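Local structure of mannosyl-glycoprotein endo-beta-N-acetylglucosamidase-like domain-containing protein (Pseudomonas protegens, 4KT3) at residues A[85-88]-A[89-93]; A[162-165]-A[166-170]. The protein is a type VI secretion effector that acts as a peptidoglycan glycoside hydrolase, crystallised in complex with its immunity protein. One frame throughout, in Å; residues are numbered along the deposited sequence.

Interaction 1: residues A[85-88]-A[89-93]; sequences FSMH and APAPL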
ATOM      1  N   PHE A  85      -7.100   8.862  -2.567  1.00 11.25           N
ATOM      2  CA  PHE A  85      -6.790   9.290  -1.201  1.00  9.59           C
ATOM      3  C   PHE A  85      -7.660   8.560  -0.188  1.00 11.83           C
ATOM      4  O   PHE A  85      -7.686   8.913   0.997  1.00 13.86           O
ATOM      5  CB  PHE A  85      -6.913  10.824  -1.108  1.00 11.86           C
ATOM      6  CG  PHE A  85      -5.838  11.523  -1.889  1.00 10.71           C
ATOM      7  CD1 PHE A  85      -5.974  11.712  -3.256  1.00 11.18           C
ATOM      8  CD2 PHE A  85      -4.657  11.919  -1.278  1.00 11.76           C
ATOM      9  CE1 PHE A  85      -4.969  12.281  -3.991  1.00 12.74           C
ATOM     10  CE2 PHE A  85      -3.647  12.514  -2.020  1.00 11.64           C
ATOM     11  CZ  PHE A  85      -3.809  12.689  -3.379  1.00 12.34           C
ATOM     12  N   SER A  86      -8.336   7.512  -0.673  1.00 11.43           N
ATOM     13  CA  SER A  86      -9.264   6.705   0.120  1.00 13.12           C
ATOM     14  C   SER A  86     -10.133   7.550   1.053  1.00 12.51           C
ATOM     15  O   SER A  86     -10.305   7.229   2.235  1.00 13.55           O
ATOM     16  CB  SER A  86      -8.516   5.618   0.905  1.00 12.79           C
ATOM     17  OG  SER A  86      -7.833   4.757   0.012  1.00 12.58           O
HETATM   18  N   MSE A  87     -10.693   8.616   0.493  1.00 11.53           N
HETATM   19  CA  MSE A  87     -11.562   9.522   1.225  1.00 12.12           C
HETATM   20  C   MSE A  87     -12.858   8.840   1.586  1.00 11.40           C
HETATM   21  O   MSE A  87     -13.523   8.270   0.728  1.00 13.21           O
HETATM   22  CB  MSE A  87     -11.919  10.726   0.350  1.00 17.03           C
HETATM   23  CG  MSE A  87     -10.730  11.488  -0.176  1.00 17.97           C
HETATM   24 SE   MSE A  87      -9.953  12.675   1.145  0.74 13.73          SE
HETATM   25  CE  MSE A  87     -11.355  14.014   1.218  1.00 15.30           C
ATOM     26  N   HIS A  88     -13.217   8.944   2.860  1.00 13.78           N
ATOM     27  CA  HIS A  88     -14.532   8.560   3.321  1.00 12.71           C
ATOM     28  C   HIS A  88     -15.585   9.479   2.701  1.00 16.97           C
ATOM     29  O   HIS A  88     -15.358  10.682   2.506  1.00 15.47           O
ATOM     30  CB  HIS A  88     -14.608   8.651   4.852  1.00 15.35           C
ATOM     31  CG  HIS A  88     -13.793   7.618   5.568  1.00 14.65           C
ATOM     32  ND1 HIS A  88     -13.641   7.608   6.938  1.00 15.17           N
ATOM     33  CD2 HIS A  88     -13.083   6.565   5.103  1.00 12.97           C
ATOM     34  CE1 HIS A  88     -12.881   6.584   7.288  1.00 18.92           C
ATOM     35  NE2 HIS A  88     -12.520   5.942   6.191  1.00 14.86           N
ATOM     36  N   ALA A  89     -16.736   8.902   2.386  1.00 16.98           N
ATOM     37  CA  ALA A  89     -17.879   9.678   1.933  1.00 16.14           C
ATOM     38  C   ALA A  89     -18.655  10.199   3.144  1.00 15.49           C
ATOM     39  O   ALA A  89     -18.755   9.508   4.171  1.00 19.20           O
ATOM     40  CB  ALA A  89     -18.777   8.828   1.070  1.00 15.73           C
ATOM     41  N   PRO A  90     -19.233  11.403   3.032  1.00 15.29           N
ATOM     42  CA  PRO A  90     -19.199  12.266   1.849  1.00 12.89           C
ATOM     43  C   PRO A  90     -17.942  13.116   1.783  1.00 12.15           C
ATOM     44  O   PRO A  90     -17.429  13.535   2.821  1.00 15.01           O
ATOM     45  CB  PRO A  90     -20.433  13.153   2.024  1.00 14.65           C
ATOM     46  CG  PRO A  90     -20.611  13.258   3.529  1.00 15.30           C
ATOM     47  CD  PRO A  90     -20.118  11.935   4.090  1.00 15.44           C
ATOM     48  N   ALA A  91     -17.462  13.361   0.563  1.00 12.46           N
ATOM     49  CA  ALA A  91     -16.289  14.192   0.345  1.00 10.91           C
ATOM     50  C   ALA A  91     -16.628  15.212  -0.733  1.00 11.26           C
ATOM     51  O   ALA A  91     -17.440  14.930  -1.614  1.00 11.82           O
ATOM     52  CB  ALA A  91     -15.119  13.342  -0.090  1.00 12.62           C
ATOM     53  N   PRO A  92     -16.031  16.412  -0.657  1.00 11.52           N
ATOM     54  CA  PRO A  92     -16.265  17.389  -1.723  1.00 11.89           C
ATOM     55  C   PRO A  92     -15.893  16.808  -3.079  1.00 11.88           C
ATOM     56  O   PRO A  92     -14.917  16.048  -3.196  1.00 12.04           O
ATOM     57  CB  PRO A  92     -15.332  18.547  -1.362  1.00 12.66           C
ATOM     58  CG  PRO A  92     -15.035  18.382   0.089  1.00 14.37           C
ATOM     59  CD  PRO A  92     -15.089  16.908   0.360  1.00 14.51           C
ATOM     60  N   LEU A  93     -16.679  17.176  -4.087  1.00 10.96           N
ATOM     61  CA  LEU A  93     -16.460  16.779  -5.484  1.00  9.57           C
ATOM     62  C   LEU A  93     -16.809  15.326  -5.784  1.00 11.65           C
ATOM     63  O   LEU A  93     -16.655  14.879  -6.920  1.00 12.75           O
ATOM     64  CB  LEU A  93     -15.029  17.096  -5.963  1.00 12.14           C
ATOM     65  CG  LEU A  93     -14.557  18.548  -5.874  1.00 12.56           C
ATOM     66  CD1 LEU A  93     -13.034  18.633  -5.970  1.00 15.64           C
ATOM     67  CD2 LEU A  93     -15.228  19.393  -6.967  1.00 13.77           C
TER

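Interaction 2: residues A[162-165]-A[166-170]; sequences RYLA and DIIIA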
ATOM      1  N   ARG A 162       6.695   8.207  10.478  1.00 20.44           N
ATOM      2  CA  ARG A 162       7.945   7.768   9.886  1.00 19.37           C
ATOM      3  C   ARG A 162       7.663   6.884   8.675  1.00 17.64           C
ATOM      4  O   ARG A 162       8.372   6.952   7.664  1.00 19.65           O
ATOM      5  CB  ARG A 162       8.787   7.024  10.915  1.00 24.86           C
ATOM      6  CG  ARG A 162      10.163   6.621  10.422  1.00 27.59           C
ATOM      7  CD  ARG A 162      11.058   7.832  10.218  1.00 33.21           C
ATOM      8  NE  ARG A 162      11.064   8.284   8.832  1.00 34.01           N
ATOM      9  CZ  ARG A 162      11.631   9.413   8.413  1.00 32.57           C
ATOM     10  NH1 ARG A 162      12.235  10.221   9.276  1.00 36.73           N
ATOM     11  NH2 ARG A 162      11.591   9.739   7.131  1.00 32.14           N
ATOM     12  N   TYR A 163       6.629   6.046   8.782  1.00 16.84           N
ATOM     13  CA  TYR A 163       6.252   5.159   7.692  1.00 15.80           C
ATOM     14  C   TYR A 163       5.822   5.975   6.460  1.00 15.38           C
ATOM     15  O   TYR A 163       6.279   5.718   5.346  1.00 15.54           O
ATOM     16  CB  TYR A 163       5.147   4.190   8.150  1.00 15.74           C
ATOM     17  CG  TYR A 163       4.687   3.216   7.078  1.00 15.47           C
ATOM     18  CD1 TYR A 163       3.619   3.520   6.247  1.00 15.09           C
ATOM     19  CD2 TYR A 163       5.323   2.000   6.900  1.00 16.25           C
ATOM     20  CE1 TYR A 163       3.207   2.637   5.250  1.00 14.58           C
ATOM     21  CE2 TYR A 163       4.914   1.108   5.918  1.00 14.79           C
ATOM     22  CZ  TYR A 163       3.855   1.432   5.102  1.00 13.75           C
ATOM     23  OH  TYR A 163       3.437   0.562   4.127  1.00 13.56           O
ATOM     24  N   LEU A 164       4.962   6.972   6.660  1.00 16.35           N
ATOM     25  CA  LEU A 164       4.510   7.788   5.543  1.00 15.42           C
ATOM     26  C   LEU A 164       5.662   8.634   5.003  1.00 14.89           C
ATOM     27  O   LEU A 164       5.802   8.802   3.794  1.00 14.46           O
ATOM     28  CB  LEU A 164       3.355   8.695   5.960  1.00 15.36           C
ATOM     29  CG  LEU A 164       2.823   9.666   4.895  1.00 14.58           C
ATOM     30  CD1 LEU A 164       2.412   8.939   3.634  1.00 15.36           C
ATOM     31  CD2 LEU A 164       1.637  10.429   5.443  1.00 17.63           C
ATOM     32  N   ALA A 165       6.475   9.179   5.903  1.00 18.72           N
ATOM     33  CA  ALA A 165       7.596  10.006   5.486  1.00 16.91           C
ATOM     34  C   ALA A 165       8.548   9.210   4.589  1.00 16.78           C
ATOM     35  O   ALA A 165       9.086   9.739   3.614  1.00 19.84           O
ATOM     36  CB  ALA A 165       8.331  10.575   6.708  1.00 17.13           C
ATOM     37  N   ASP A 166       8.742   7.932   4.904  1.00 18.38           N
ATOM     38  CA  ASP A 166       9.589   7.071   4.081  1.00 17.89           C
ATOM     39  C   ASP A 166       8.999   6.871   2.685  1.00 16.30           C
ATOM     40  O   ASP A 166       9.734   6.837   1.696  1.00 18.96           O
ATOM     41  CB  ASP A 166       9.824   5.720   4.759  1.00 20.99           C
ATOM     42  CG  ASP A 166      10.812   5.812   5.915  1.00 26.07           C
ATOM     43  OD1 ASP A 166      11.456   6.874   6.071  1.00 27.88           O
ATOM     44  OD2 ASP A 166      10.953   4.817   6.664  1.00 27.24           O
ATOM     45  N   ILE A 167       7.676   6.740   2.600  1.00 15.26           N
ATOM     46  CA  ILE A 167       7.015   6.630   1.294  1.00 14.49           C
ATOM     47  C   ILE A 167       7.215   7.911   0.487  1.00 10.91           C
ATOM     48  O   ILE A 167       7.488   7.858  -0.717  1.00 13.56           O
ATOM     49  CB  ILE A 167       5.515   6.330   1.442  1.00 12.68           C
ATOM     50  CG1 ILE A 167       5.336   4.896   1.947  1.00 13.67           C
ATOM     51  CG2 ILE A 167       4.792   6.504   0.117  1.00 14.18           C
ATOM     52  CD1 ILE A 167       3.902   4.545   2.296  1.00 13.97           C
ATOM     53  N   ILE A 168       7.109   9.054   1.153  1.00 12.66           N
ATOM     54  CA  ILE A 168       7.283  10.342   0.484  1.00 12.59           C
ATOM     55  C   ILE A 168       8.698  10.445  -0.085  1.00 14.38           C
ATOM     56  O   ILE A 168       8.902  10.886  -1.222  1.00 13.75           O
ATOM     57  CB  ILE A 168       6.992  11.498   1.473  1.00 13.85           C
ATOM     58  CG1 ILE A 168       5.478  11.578   1.714  1.00 12.88           C
ATOM     59  CG2 ILE A 168       7.521  12.820   0.948  1.00 14.32           C
ATOM     60  CD1 ILE A 168       5.076  12.427   2.921  1.00 13.63           C
ATOM     61  N   ILE A 169       9.683  10.010   0.690  1.00 15.68           N
ATOM     62  CA  ILE A 169      11.069  10.058   0.235  1.00 18.79           C
ATOM     63  C   ILE A 169      11.285   9.093  -0.937  1.00 16.75           C
ATOM     64  O   ILE A 169      11.994   9.414  -1.906  1.00 17.60           O
ATOM     65  CB  ILE A 169      12.036   9.764   1.398  1.00 19.45           C
ATOM     66  CG1 ILE A 169      11.957  10.904   2.417  1.00 20.62           C
ATOM     67  CG2 ILE A 169      13.469   9.613   0.894  1.00 23.72           C
ATOM     68  CD1 ILE A 169      12.558  10.576   3.769  1.00 26.13           C
ATOM     69  N   ALA A 170      10.651   7.927  -0.865  1.00 15.49           N
ATOM     70  CA  ALA A 170      10.744   6.950  -1.950  1.00 15.88           C
ATOM     71  C   ALA A 170      10.112   7.493  -3.233  1.00 16.81           C
ATOM     72  O   ALA A 170      10.657   7.321  -4.325  1.00 15.85           O
ATOM     73  CB  ALA A 170      10.086   5.633  -1.544  1.00 17.92           C
TER

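Interaction 1: residues A[85-88]-A[89-93]
The loop between helix 76-81 and strand 96-98 turns a corner at M87, H88 and A91, within a domain of the glucosaminidase family, which belongs to the lysozyme clan. M87 is selenomethionine in this crystal, and its terminal methyl meets the methyl of A91: CE of M87 lies 4.0 Å from CB of A91. The M87 chain gets there by folding back on itself, with chi2 at -79° and chi3 at -71°. CB of M87 is nearly as close to that alanine, 4.2 Å from CB of A91, so the short methyl touches both the root and the tip of the long chain. CB of A91 also sits 3.7 Å from the carbonyl oxygen O of H88.

The peptide bond between A89 and P90 is cis. Around this turn O of H88 and O of P90 come to 3.5 Å, two acceptors with no hydrogen between them. No hydrogen bond joins 85-88 to 89-93; the polar bonds go to residues beyond 85-93. The backbones of M87 and A89 bond to A109 and K107, the amide of A91 to the side chain of Q94, a neighbour in the same loop, and the carbonyl of P92 to S120 on helix 114-129.

H88 turns its imidazole away from 89-93. NE2 is hydrogen-bonded to N70 of the putative lipoprotein chain, and ND1 makes a weak bond to A74 O of that chain; OG of S86 is hydrogen-bonded to the hydroxyl of Y79 of that chain. The chemistry is thus divided: the side chains of M87 and A91 meet through apolar van der Waals contact, while the turn probably owes its shape to the cis proline and to bonds with its surroundings, leaving the ring of H88 to hydrogen-bond the partner protein.

Interaction 2: residues A[162-165]-A[166-170]
R162 and D166 lie one turn apart on helix 160-174 and form an i to i+4 salt bridge, their side chains crossing at about a right angle. CG of R162 points opposite the backbone N (chi1 -175°), and bends at chi2 and chi3 then curl the chain along the helix until NE and NH2 both face a single carboxylate oxygen. Each nitrogen is 3.1 Å from OD1 of D166, in weak bonds with N-H...O angles of 129°; the guanidinium and carboxylate planes are 28° apart. I169 CD1 approaches the edge of the same guanidinium, near its plane, 3.6 Å from NH2 of R162.

A second i to i+4 pair is apolar: the ring of Y163 and the chain of I167 pass at a slant, CE1 of Y163 lying 3.6 Å from CD1 of I167. The hydroxyl of Y163 is hydrogen-bonded to E94 and N96 of the putative lipoprotein chain. L164 and I168 form a looser pair that continues inward to L142 and F138 of helix 135-144. Beneath these side chains runs regular helical bonding, as in N of I168 donating to O of L164 over 3.0 Å.

Interaction 1 comes first along the chain, in the loop between helix 76-81 and strand 96-98; interaction 2 follows much later, on helix 160-174. Their centres are 23 Å apart, on opposite sides of the chain's centre; the nearest atoms are about 9 Å apart, so the two do not touch. Both belong to the glucosaminidase-family part of the chain, and both meet helix 59-70, through F85 in the loop and through Y163, I167 and I168 on the C-terminal helix. Each also contributes to the interface with the putative lipoprotein chain, so this partner spans loop and helix together, consistent with an immunity protein gripping its effector at separate places.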